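Local coordinates for ABC transporter substrate-binding protein (Staphylococcus aureus subsp. aureus NCTC 8325, PDB 3UN6), which probably serves as the substrate-binding component of an ABC-type import system and binds zinc, its natural cargo being unknown, at residues A[91-96]-A[219-224]; A[108-113]-A[223-228]. All blocks are in the same frame, centred on the assembly; numbering follows the deposited sequence.

Interaction 1. Residues A[91-96]-A[219-224]. With ZN (zinc ion), chain B.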
ATOM      1  N   SER A  91       0.882  -5.278   6.454  1.00 21.62           N
ATOM      2  CA  SER A  91       1.102  -4.703   5.113  1.00 21.75           C
ATOM      3  C   SER A  91       0.804  -3.223   5.352  1.00 20.89           C
ATOM      4  O   SER A  91      -0.284  -2.887   5.816  1.00 20.68           O
ATOM      5  CB  SER A  91       0.148  -5.292   4.069  1.00 22.47           C
ATOM      6  OG  SER A  91       0.441  -4.774   2.787  1.00 23.32           O
ATOM      7  N   THR A  92       1.759  -2.341   5.068  1.00 22.19           N
ATOM      8  CA  THR A  92       1.609  -0.926   5.425  1.00 22.14           C
ATOM      9  C   THR A  92       2.332   0.035   4.495  1.00 20.75           C
ATOM     10  O   THR A  92       3.227  -0.353   3.739  1.00 20.07           O
ATOM     11  CB  THR A  92       2.099  -0.698   6.913  1.00 22.77           C
ATOM     12  OG1 THR A  92       1.746   0.620   7.382  1.00 28.04           O
ATOM     13  CG2 THR A  92       3.597  -0.885   7.029  1.00 21.84           C
ATOM     14  N   LEU A  93       1.922   1.293   4.541  1.00 20.08           N
ATOM     15  CA  LEU A  93       2.560   2.344   3.750  1.00 20.96           C
ATOM     16  C   LEU A  93       4.063   2.369   4.111  1.00 21.02           C
ATOM     17  O   LEU A  93       4.431   2.386   5.297  1.00 20.91           O
ATOM     18  CB  LEU A  93       1.952   3.701   4.066  1.00 21.91           C
ATOM     19  CG  LEU A  93       0.440   3.820   3.855  1.00 23.30           C
ATOM     20  CD1 LEU A  93       0.009   5.197   4.333  1.00 20.24           C
ATOM     21  CD2 LEU A  93       0.055   3.559   2.387  1.00 20.25           C
ATOM     22  N   ILE A  94       4.922   2.370   3.091  1.00 20.90           N
ATOM     23  CA  ILE A  94       6.364   2.306   3.335  1.00 20.31           C
ATOM     24  C   ILE A  94       6.893   3.551   4.047  1.00 21.18           C
ATOM     25  O   ILE A  94       7.784   3.443   4.886  1.00 20.05           O
ATOM     26  CB  ILE A  94       7.172   1.948   2.021  1.00 20.88           C
ATOM     27  CG1 ILE A  94       8.629   1.614   2.364  1.00 21.47           C
ATOM     28  CG2 ILE A  94       7.065   3.061   0.962  1.00 19.51           C
ATOM     29  CD1 ILE A  94       9.521   1.302   1.130  1.00 22.32           C
ATOM     30  N   GLU A  95       6.319   4.728   3.749  1.00 21.43           N
ATOM     31  CA  GLU A  95       6.796   5.977   4.344  1.00 23.04           C
ATOM     32  C   GLU A  95       6.414   6.035   5.799  1.00 22.42           C
ATOM     33  O   GLU A  95       7.180   6.512   6.610  1.00 22.72           O
ATOM     34  CB  GLU A  95       6.261   7.235   3.616  1.00 22.54           C
ATOM     35  CG  GLU A  95       6.748   7.425   2.134  1.00 25.05           C
ATOM     36  CD  GLU A  95       5.967   6.612   1.088  1.00 24.38           C
ATOM     37  OE1 GLU A  95       5.036   5.850   1.456  1.00 22.89           O
ATOM     38  OE2 GLU A  95       6.269   6.755  -0.124  1.00 21.89           O
ATOM     39  N   LEU A  96       5.214   5.539   6.106  1.00 23.61           N
ATOM     40  CA  LEU A  96       4.659   5.498   7.473  1.00 24.29           C
ATOM     41  C   LEU A  96       5.515   4.596   8.351  1.00 23.90           C
ATOM     42  O   LEU A  96       5.848   4.939   9.497  1.00 24.88           O
ATOM     43  CB  LEU A  96       3.210   4.994   7.421  1.00 24.40           C
ATOM     44  CG  LEU A  96       2.405   4.973   8.718  1.00 27.98           C
ATOM     45  CD1 LEU A  96       2.446   6.330   9.446  1.00 25.94           C
ATOM     46  CD2 LEU A  96       0.949   4.522   8.422  1.00 27.43           C
ATOM     47  N   TYR A 219       7.257   2.514  -5.051  1.00 25.00           N
ATOM     48  CA  TYR A 219       6.864   1.603  -4.008  1.00 22.68           C
ATOM     49  C   TYR A 219       5.783   2.277  -3.152  1.00 22.78           C
ATOM     50  O   TYR A 219       5.799   3.508  -2.954  1.00 22.89           O
ATOM     51  CB  TYR A 219       8.054   1.192  -3.142  1.00 23.38           C
ATOM     52  CG  TYR A 219       9.104   0.336  -3.805  1.00 21.46           C
ATOM     53  CD1 TYR A 219       8.856  -0.346  -5.004  1.00 21.15           C
ATOM     54  CD2 TYR A 219      10.313   0.102  -3.162  1.00 24.46           C
ATOM     55  CE1 TYR A 219       9.827  -1.168  -5.574  1.00 24.36           C
ATOM     56  CE2 TYR A 219      11.274  -0.731  -3.706  1.00 26.29           C
ATOM     57  CZ  TYR A 219      11.031  -1.360  -4.914  1.00 25.05           C
ATOM     58  OH  TYR A 219      11.990  -2.179  -5.448  1.00 29.75           O
ATOM     59  N   CYS A 220       4.823   1.476  -2.683  1.00 21.09           N
ATOM     60  CA  CYS A 220       3.765   1.973  -1.813  1.00 19.97           C
ATOM     61  C   CYS A 220       3.697   1.176  -0.504  1.00 18.52           C
ATOM     62  O   CYS A 220       4.143   1.640   0.520  1.00 21.31           O
ATOM     63  CB  CYS A 220       2.420   1.978  -2.533  1.00 18.61           C
ATOM     64  SG  CYS A 220       1.104   2.783  -1.560  1.00 17.78           S
ATOM     65  N   CYS A 221       3.129  -0.012  -0.530  1.00 19.40           N
ATOM     66  CA  CYS A 221       3.031  -0.806   0.675  1.00 19.14           C
ATOM     67  C   CYS A 221       4.072  -1.910   0.751  1.00 18.87           C
ATOM     68  O   CYS A 221       4.432  -2.521  -0.255  1.00 19.79           O
ATOM     69  CB  CYS A 221       1.639  -1.408   0.822  1.00 16.86           C
ATOM     70  SG  CYS A 221       0.333  -0.194   1.255  1.00 19.76           S
ATOM     71  N   VAL A 222       4.500  -2.200   1.972  1.00 20.50           N
ATOM     72  CA  VAL A 222       5.486  -3.258   2.248  1.00 19.73           C
ATOM     73  C   VAL A 222       4.987  -4.151   3.387  1.00 20.83           C
ATOM     74  O   VAL A 222       4.172  -3.731   4.219  1.00 19.30           O
ATOM     75  CB  VAL A 222       6.869  -2.661   2.719  1.00 20.45           C
ATOM     76  CG1 VAL A 222       7.654  -2.100   1.542  1.00 18.45           C
ATOM     77  CG2 VAL A 222       6.661  -1.633   3.823  1.00 20.35           C
ATOM     78  N   LEU A 223       5.453  -5.395   3.393  1.00 22.51           N
ATOM     79  CA  LEU A 223       5.214  -6.300   4.502  1.00 21.09           C
ATOM     80  C   LEU A 223       6.335  -6.025   5.498  1.00 21.88           C
ATOM     81  O   LEU A 223       7.542  -6.157   5.153  1.00 20.92           O
ATOM     82  CB  LEU A 223       5.289  -7.752   4.067  1.00 21.60           C
ATOM     83  CG  LEU A 223       5.191  -8.810   5.186  1.00 22.89           C
ATOM     84  CD1 LEU A 223       3.875  -8.741   5.886  1.00 18.09           C
ATOM     85  CD2 LEU A 223       5.415 -10.221   4.598  1.00 21.23           C
ATOM     86  N   VAL A 224       5.948  -5.594   6.697  1.00 20.66           N
ATOM     87  CA  VAL A 224       6.888  -5.377   7.774  1.00 21.85           C
ATOM     88  C   VAL A 224       6.589  -6.367   8.896  1.00 22.14           C
ATOM     89  O   VAL A 224       5.427  -6.761   9.097  1.00 21.01           O
ATOM     90  CB  VAL A 224       6.808  -3.969   8.336  1.00 23.88           C
ATOM     91  CG1 VAL A 224       7.065  -2.953   7.223  1.00 21.06           C
ATOM     92  CG2 VAL A 224       5.446  -3.713   8.985  1.00 21.77           C
TER
HETATM   93 ZN    ZN B 325      -0.231   1.068  -0.561  1.00 23.00          ZN
HETATM   94  O   HOH W   1       2.626   4.760   0.642  1.00 26.60           O
HETATM   95  O   HOH W   2      -2.137   2.312   0.165  1.00 17.68           O
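A zinc site sits at the end of this antiparallel strand pair, where strand 89-93 meets strand 221-225. C220 and C221 bind the ion through SG, and L93 lies beside them. The zinc ion is 2.4 Å from C220 SG and 2.3 Å from C221 SG. H46 and a water complete the site. The two neighbouring cysteines use different first torsions: SG is anti to the backbone N in C220 (chi1 -173°) but beside it in C221 (chi1 -72°). Both sulfurs thereby reach one ion. L93 CD2 packs against C221 SG at 3.9 Å.

T92 and V222 form a hydrogen-bonded pair in the central sheet of a lobe of the periplasmic-binding-protein fold. Each donates its N to the other's O. I94 N, in the first turn of helix 94-102, donates to C220 O at 2.8 Å, nearly in line with the carbonyl. This bond carries the pairing past the strand end into the helix. I94 CG2 also lies 3.3 Å from C220 O.

On the face away from zinc, I94 CD1 meets V222 CG1 at 3.9 Å, the two side chains crossing obliquely. T92 CG2 touches V224 CG2 at 3.9 Å, at about a right angle. E95 OE1 accepts from a water that also makes a weak bond to C220 O, while T148 holds E95 OE2.

Interaction 2. Residues A[108-113]-A[223-228]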
ATOM      1  N   LYS A 108      11.014  -4.218  10.681  1.00 27.06           N
ATOM      2  CA  LYS A 108      11.850  -4.388   9.497  1.00 26.35           C
ATOM      3  C   LYS A 108      10.936  -4.738   8.326  1.00 23.60           C
ATOM      4  O   LYS A 108       9.984  -5.528   8.491  1.00 21.54           O
ATOM      5  CB  LYS A 108      12.833  -5.530   9.688  1.00 27.29           C
ATOM      6  CG  LYS A 108      14.023  -5.260  10.641  1.00 32.85           C
ATOM      7  CD  LYS A 108      15.139  -4.492   9.962  1.00 35.38           C
ATOM      8  CE  LYS A 108      16.399  -4.493  10.789  1.00 38.71           C
ATOM      9  NZ  LYS A 108      17.607  -4.152   9.944  1.00 44.36           N
ATOM     10  N   ALA A 109      11.190  -4.126   7.173  1.00 22.15           N
ATOM     11  CA  ALA A 109      10.459  -4.422   5.934  1.00 20.71           C
ATOM     12  C   ALA A 109      11.150  -5.629   5.324  1.00 21.43           C
ATOM     13  O   ALA A 109      12.397  -5.691   5.287  1.00 21.51           O
ATOM     14  CB  ALA A 109      10.521  -3.273   4.962  1.00 23.21           C
ATOM     15  N   VAL A 110      10.357  -6.587   4.881  1.00 19.97           N
ATOM     16  CA  VAL A 110      10.889  -7.846   4.343  1.00 21.32           C
ATOM     17  C   VAL A 110      10.543  -8.056   2.894  1.00 21.99           C
ATOM     18  O   VAL A 110      11.273  -8.759   2.175  1.00 24.49           O
ATOM     19  CB  VAL A 110      10.450  -9.044   5.217  1.00 22.06           C
ATOM     20  CG1 VAL A 110      10.972  -8.840   6.645  1.00 23.13           C
ATOM     21  CG2 VAL A 110       8.922  -9.243   5.206  1.00 23.29           C
ATOM     22  N   ALA A 111       9.469  -7.423   2.430  1.00 21.70           N
ATOM     23  CA  ALA A 111       9.071  -7.550   1.028  1.00 22.09           C
ATOM     24  C   ALA A 111       8.030  -6.523   0.643  1.00 21.99           C
ATOM     25  O   ALA A 111       7.367  -5.935   1.503  1.00 21.26           O
ATOM     26  CB  ALA A 111       8.532  -8.961   0.758  1.00 21.87           C
ATOM     27  N   LEU A 112       7.861  -6.315  -0.654  1.00 21.00           N
ATOM     28  CA  LEU A 112       6.792  -5.421  -1.129  1.00 21.74           C
ATOM     29  C   LEU A 112       5.443  -6.144  -1.022  1.00 21.42           C
ATOM     30  O   LEU A 112       5.393  -7.367  -1.014  1.00 22.77           O
ATOM     31  CB  LEU A 112       7.019  -5.075  -2.605  1.00 20.91           C
ATOM     32  CG  LEU A 112       8.291  -4.329  -2.987  1.00 21.32           C
ATOM     33  CD1 LEU A 112       8.394  -4.259  -4.518  1.00 19.69           C
ATOM     34  CD2 LEU A 112       8.310  -2.918  -2.326  1.00 19.30           C
ATOM     35  N   GLY A 113       4.359  -5.404  -0.905  1.00 20.90           N
ATOM     36  CA  GLY A 113       3.035  -6.000  -0.937  1.00 21.98           C
ATOM     37  C   GLY A 113       2.555  -6.162  -2.391  1.00 23.51           C
ATOM     38  O   GLY A 113       1.730  -7.014  -2.692  1.00 22.56           O
ATOM     39  N   LEU A 223       5.453  -5.395   3.393  1.00 22.51           N
ATOM     40  CA  LEU A 223       5.214  -6.300   4.502  1.00 21.09           C
ATOM     41  C   LEU A 223       6.335  -6.025   5.498  1.00 21.88           C
ATOM     42  O   LEU A 223       7.542  -6.157   5.153  1.00 20.92           O
ATOM     43  CB  LEU A 223       5.289  -7.752   4.067  1.00 21.60           C
ATOM     44  CG  LEU A 223       5.191  -8.810   5.186  1.00 22.89           C
ATOM     45  CD1 LEU A 223       3.875  -8.741   5.886  1.00 18.09           C
ATOM     46  CD2 LEU A 223       5.415 -10.221   4.598  1.00 21.23           C
ATOM     47  N   VAL A 224       5.948  -5.594   6.697  1.00 20.66           N
ATOM     48  CA  VAL A 224       6.888  -5.377   7.774  1.00 21.85           C
ATOM     49  C   VAL A 224       6.589  -6.367   8.896  1.00 22.14           C
ATOM     50  O   VAL A 224       5.427  -6.761   9.097  1.00 21.01           O
ATOM     51  CB  VAL A 224       6.808  -3.969   8.336  1.00 23.88           C
ATOM     52  CG1 VAL A 224       7.065  -2.953   7.223  1.00 21.06           C
ATOM     53  CG2 VAL A 224       5.446  -3.713   8.985  1.00 21.77           C
ATOM     54  N   LEU A 225       7.637  -6.780   9.607  1.00 20.48           N
ATOM     55  CA  LEU A 225       7.501  -7.678  10.731  1.00 21.10           C
ATOM     56  C   LEU A 225       8.168  -7.064  11.899  1.00 23.55           C
ATOM     57  O   LEU A 225       9.188  -6.374  11.742  1.00 23.44           O
ATOM     58  CB  LEU A 225       8.192  -9.018  10.448  1.00 21.87           C
ATOM     59  CG  LEU A 225       7.622  -9.812   9.273  1.00 24.87           C
ATOM     60  CD1 LEU A 225       8.475 -11.041   8.971  1.00 27.49           C
ATOM     61  CD2 LEU A 225       6.179 -10.204   9.535  1.00 25.33           C
ATOM     62  N   ARG A 226       7.602  -7.299  13.084  1.00 25.25           N
ATOM     63  CA  ARG A 226       8.225  -6.837  14.304  1.00 25.68           C
ATOM     64  C   ARG A 226       9.544  -7.590  14.476  1.00 27.69           C
ATOM     65  O   ARG A 226       9.646  -8.765  14.141  1.00 27.75           O
ATOM     66  CB  ARG A 226       7.293  -7.017  15.520  1.00 27.09           C
ATOM     67  CG  ARG A 226       6.161  -5.982  15.609  1.00 24.25           C
ATOM     68  CD  ARG A 226       5.271  -6.185  16.849  1.00 22.38           C
ATOM     69  NE  ARG A 226       6.016  -6.132  18.114  1.00 26.13           N
ATOM     70  CZ  ARG A 226       6.279  -5.026  18.811  1.00 29.62           C
ATOM     71  NH1 ARG A 226       5.876  -3.833  18.396  1.00 27.13           N
ATOM     72  NH2 ARG A 226       6.953  -5.117  19.943  1.00 33.22           N
ATOM     73  N   GLY A 227      10.548  -6.895  15.005  1.00 29.64           N
ATOM     74  CA  GLY A 227      11.896  -7.436  15.180  1.00 30.71           C
ATOM     75  C   GLY A 227      12.032  -8.742  15.930  1.00 32.55           C
ATOM     76  O   GLY A 227      12.904  -9.545  15.604  1.00 33.36           O
ATOM     77  N   GLU A 228      11.186  -8.978  16.930  1.00 33.01           N
ATOM     78  CA  GLU A 228      11.289 -10.215  17.689  1.00 34.60           C
ATOM     79  C   GLU A 228      10.993 -11.461  16.845  1.00 35.10           C
ATOM     80  O   GLU A 228      11.613 -12.510  17.053  1.00 35.63           O
ATOM     81  CB  GLU A 228      10.449 -10.204  18.973  1.00 36.42           C
ATOM     82  CG  GLU A 228       8.941 -10.211  18.837  1.00 37.48           C
ATOM     83  CD  GLU A 228       8.323  -8.838  18.620  1.00 40.12           C
ATOM     84  OE1 GLU A 228       9.055  -7.831  18.413  1.00 42.01           O
ATOM     85  OE2 GLU A 228       7.075  -8.775  18.670  1.00 43.22           O
TER
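V110 lies against both L223 and L225. Its CG2 meets L223 CD2 at 3.7 Å, and there the two side chains are set aslant. L225 CD1 is about equally near both methyls, 4.1 Å from V110 CG1, with the side chains close to perpendicular. With CG1 of V110 beside the backbone N (chi1 -60°), CG2 falls between N and the carbonyl carbon. That puts CG2 against L223, where it also rests 3.4 Å from L223 O. F240 of helix 234-250 packs on both leucines. A109 points to the other face of the sheet, where its CB meets V224 CG1 at 4.1 Å.

The backbone holds these groups in place. K108 and L225 exchange two hydrogen bonds, N to O each way. V110 N donates to L223 O at 2.9 Å, in a nearly straight bond (174°). L223 N donates to A111 O at 2.7 Å. L223 is thus gripped at both N and O, by two successive residues of 108-113. The register slips by one here, and the strand bends. Two residues, V110 and A111, sit opposite the single residue L223: a classic beta bulge on the edge strand of the sheet.

Overall arrangement
Interactions 1 and 2 lie on the two edges of strand 221-225, with centres about 9 Å apart. Strand 89-93 pairs along one edge and strand 108-110 along the other, so 221-225 lies between them in the five-stranded mixed sheet. L223 and V224 belong to both contacts. The contacts also touch directly: Y219 CE1 packs on L112 CD1 at 3.6 Å. Interaction 1 supplies two zinc ligands. Interaction 2 holds no zinc ligand, and G113 CA is 7.8 Å from the zinc ion. Its G113 N, however, is 3.0 Å from the backbone O of ligand C221, a probable hydrogen bond.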